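Local coordinates for protein pyruvate-formate lyase-activating enzyme (Bacteroides vulgatus ATCC 8482, PDB 3CAN) that is probably an activating enzyme of the radical SAM superfamily, built as a parallel alpha/beta sheet that is probably part of a TIM-barrel-like fold, at residues A[63-68]-A[113-118]. Numbering follows the deposited sequence.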
ATOM      1  N   LYS A  63       8.972  12.362   4.087  0.50 15.66           N
ATOM      2  CA  LYS A  63       8.774  12.213   5.531  0.50 15.94           C
ATOM      3  C   LYS A  63       8.930  13.527   6.286  0.50 15.65           C
ATOM      4  O   LYS A  63       8.205  13.782   7.256  0.50 15.78           O
ATOM      5  CB  LYS A  63       9.707  11.140   6.107  0.50 16.31           C
ATOM      6  CG  LYS A  63       9.084   9.747   6.106  0.50 17.82           C
ATOM      7  CD  LYS A  63       9.988   8.698   6.752  0.50 17.82           C
ATOM      8  CE  LYS A  63      10.661   7.813   5.701  0.50 19.95           C
ATOM      9  NZ  LYS A  63      11.818   7.028   6.227  0.50 18.77           N
ATOM     10  N   SER A  64       9.852  14.373   5.838  1.00 15.47           N
ATOM     11  CA  SER A  64      10.051  15.671   6.486  1.00 15.35           C
ATOM     12  C   SER A  64      10.820  16.614   5.600  1.00 15.25           C
ATOM     13  O   SER A  64      11.741  16.195   4.899  1.00 15.33           O
ATOM     14  CB  SER A  64      10.828  15.541   7.805  1.00 14.97           C
ATOM     15  OG  SER A  64      10.883  16.807   8.452  1.00 15.34           O
HETATM   16  N   MSE A  65      10.472  17.893   5.683  1.00 15.74           N
HETATM   17  CA  MSE A  65      11.273  18.945   5.068  1.00 16.52           C
HETATM   18  C   MSE A  65      12.485  19.307   5.935  1.00 17.13           C
HETATM   19  O   MSE A  65      13.409  19.969   5.468  1.00 17.29           O
HETATM   20  CB  MSE A  65      10.429  20.183   4.835  1.00 16.47           C
HETATM   21  CG  MSE A  65       9.336  20.007   3.818  1.00 16.66           C
HETATM   22 SE   MSE A  65       9.936  19.452   2.032  0.80 19.69          SE
HETATM   23  CE  MSE A  65      10.951  21.051   1.526  1.00 19.59           C
ATOM     24  N   ASP A  66      12.464  18.868   7.190  1.00 16.96           N
ATOM     25  CA  ASP A  66      13.583  19.041   8.121  1.00 17.49           C
ATOM     26  C   ASP A  66      14.560  17.889   7.944  1.00 17.80           C
ATOM     27  O   ASP A  66      14.251  16.742   8.284  1.00 17.54           O
ATOM     28  CB  ASP A  66      13.023  19.089   9.547  1.00 17.29           C
ATOM     29  CG  ASP A  66      14.070  19.403  10.599  1.00 17.28           C
ATOM     30  OD1 ASP A  66      15.247  19.043  10.443  1.00 17.29           O
ATOM     31  OD2 ASP A  66      13.681  20.007  11.616  1.00 19.01           O
ATOM     32  N   SER A  67      15.735  18.174   7.379  1.00 18.62           N
ATOM     33  CA  SER A  67      16.716  17.111   7.087  1.00 19.08           C
ATOM     34  C   SER A  67      17.211  16.387   8.344  1.00 20.00           C
ATOM     35  O   SER A  67      17.556  15.210   8.292  1.00 20.07           O
ATOM     36  CB  SER A  67      17.908  17.651   6.302  1.00 19.80           C
ATOM     37  OG  SER A  67      18.621  16.592   5.683  1.00 20.25           O
ATOM     38  N   THR A  68      17.219  17.091   9.469  1.00 19.78           N
ATOM     39  CA  THR A  68      17.622  16.502  10.748  1.00 20.27           C
ATOM     40  C   THR A  68      16.584  15.485  11.224  1.00 21.17           C
ATOM     41  O   THR A  68      16.944  14.363  11.638  1.00 21.91           O
ATOM     42  CB  THR A  68      17.868  17.593  11.783  1.00 20.12           C
ATOM     43  OG1 THR A  68      18.906  18.456  11.298  1.00 19.55           O
ATOM     44  CG2 THR A  68      18.292  16.983  13.139  1.00 19.33           C
ATOM     45  N   LYS A 113       3.198  22.925   5.718  1.00 15.95           N
ATOM     46  CA  LYS A 113       3.247  24.104   4.849  1.00 15.82           C
ATOM     47  C   LYS A 113       4.511  24.133   3.985  1.00 15.33           C
ATOM     48  O   LYS A 113       4.430  24.411   2.787  1.00 14.26           O
ATOM     49  CB  LYS A 113       3.094  25.414   5.640  1.00 16.28           C
ATOM     50  CG  LYS A 113       1.668  25.647   6.173  1.00 17.25           C
ATOM     51  CD  LYS A 113       1.561  26.957   6.918  1.00 17.77           C
ATOM     52  CE  LYS A 113       0.128  27.225   7.299  1.00 19.77           C
ATOM     53  NZ  LYS A 113      -0.006  28.501   8.073  1.00 21.49           N
ATOM     54  N   LEU A 114       5.665  23.823   4.565  1.00 14.65           N
ATOM     55  CA  LEU A 114       6.917  23.804   3.787  1.00 14.88           C
ATOM     56  C   LEU A 114       6.826  22.742   2.695  1.00 14.74           C
ATOM     57  O   LEU A 114       7.274  22.953   1.569  1.00 14.79           O
ATOM     58  CB  LEU A 114       8.113  23.533   4.700  1.00 14.87           C
ATOM     59  CG  LEU A 114       8.478  24.685   5.642  1.00 14.87           C
ATOM     60  CD1 LEU A 114       9.589  24.203   6.594  1.00 16.70           C
ATOM     61  CD2 LEU A 114       8.878  25.966   4.871  1.00 13.60           C
ATOM     62  N   SER A 115       6.230  21.601   3.042  1.00 14.91           N
ATOM     63  CA  SER A 115       6.010  20.515   2.089  1.00 14.83           C
ATOM     64  C   SER A 115       5.114  20.971   0.936  1.00 14.57           C
ATOM     65  O   SER A 115       5.415  20.734  -0.236  1.00 14.36           O
ATOM     66  CB  SER A 115       5.379  19.301   2.792  1.00 15.28           C
ATOM     67  OG  SER A 115       6.231  18.745   3.788  1.00 15.60           O
ATOM     68  N   ALA A 116       4.017  21.637   1.277  1.00 14.76           N
ATOM     69  CA  ALA A 116       3.072  22.136   0.284  1.00 14.98           C
ATOM     70  C   ALA A 116       3.727  23.168  -0.638  1.00 14.44           C
ATOM     71  O   ALA A 116       3.537  23.147  -1.847  1.00 14.09           O
ATOM     72  CB  ALA A 116       1.852  22.739   0.982  1.00 15.48           C
ATOM     73  N   GLU A 117       4.503  24.073  -0.056  1.00 14.41           N
ATOM     74  CA  GLU A 117       5.182  25.109  -0.818  1.00 14.37           C
ATOM     75  C   GLU A 117       6.198  24.536  -1.783  1.00 14.16           C
ATOM     76  O   GLU A 117       6.301  24.994  -2.920  1.00 14.67           O
ATOM     77  CB  GLU A 117       5.831  26.112   0.130  1.00 14.06           C
ATOM     78  CG  GLU A 117       4.809  26.956   0.858  1.00 14.13           C
ATOM     79  CD  GLU A 117       5.344  27.841   1.964  1.00 14.60           C
ATOM     80  OE1 GLU A 117       6.581  27.968   2.159  1.00 13.76           O
ATOM     81  OE2 GLU A 117       4.487  28.468   2.643  1.00 13.86           O
ATOM     82  N   PHE A 118       6.918  23.511  -1.350  1.00 14.43           N
ATOM     83  CA  PHE A 118       7.863  22.831  -2.222  1.00 13.97           C
ATOM     84  C   PHE A 118       7.120  22.183  -3.399  1.00 14.17           C
ATOM     85  O   PHE A 118       7.414  22.449  -4.563  1.00 14.36           O
ATOM     86  CB  PHE A 118       8.654  21.817  -1.410  1.00 14.28           C
ATOM     87  CG  PHE A 118       9.449  20.869  -2.237  1.00 13.02           C
ATOM     88  CD1 PHE A 118      10.555  21.291  -2.943  1.00 14.30           C
ATOM     89  CD2 PHE A 118       9.090  19.534  -2.301  1.00 14.17           C
ATOM     90  CE1 PHE A 118      11.286  20.404  -3.704  1.00 14.83           C
ATOM     91  CE2 PHE A 118       9.806  18.644  -3.054  1.00 13.88           C
ATOM     92  CZ  PHE A 118      10.902  19.079  -3.782  1.00 14.68           C
TER
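The one aromatic ring here, that of F118, meets the selenomethionine M65 obliquely: SE of M65 stands 5.1 Å from the centroid of the F118 ring, 39° off the ring normal, a Met-aromatic contact. The methyl CE of M65 lies 3.8 Å from CB of F118, so the touch falls at the root of the ring; beyond the two segments, L82, I85 and R86 of helix 79-90 also touch F118. With CG of M65 anti to its carbonyl carbon (chi1 -66°), that atom approaches CB of L114 at 3.8 Å and OG of S115 at 3.4 Å. Bends at chi2 and chi3 then carry SE and CE along helix 109-121 from L114 to F118. The S115 hydroxyl is hydrogen-bonded to the carbonyl of N111, one turn earlier. Beside M65, the S64 hydroxyl accepts from D66 N at 2.9 Å in an ST turn, and D66 N-caps helix 67-74, its OD1 taking a weak bond from T68 N. No hydrogen bond crosses between the segments: the chemistry implies van der Waals and Met-aromatic packing of the M65 side chain on L114, S115 and F118, while its backbone N is held by the side chain of N111 on the same helix.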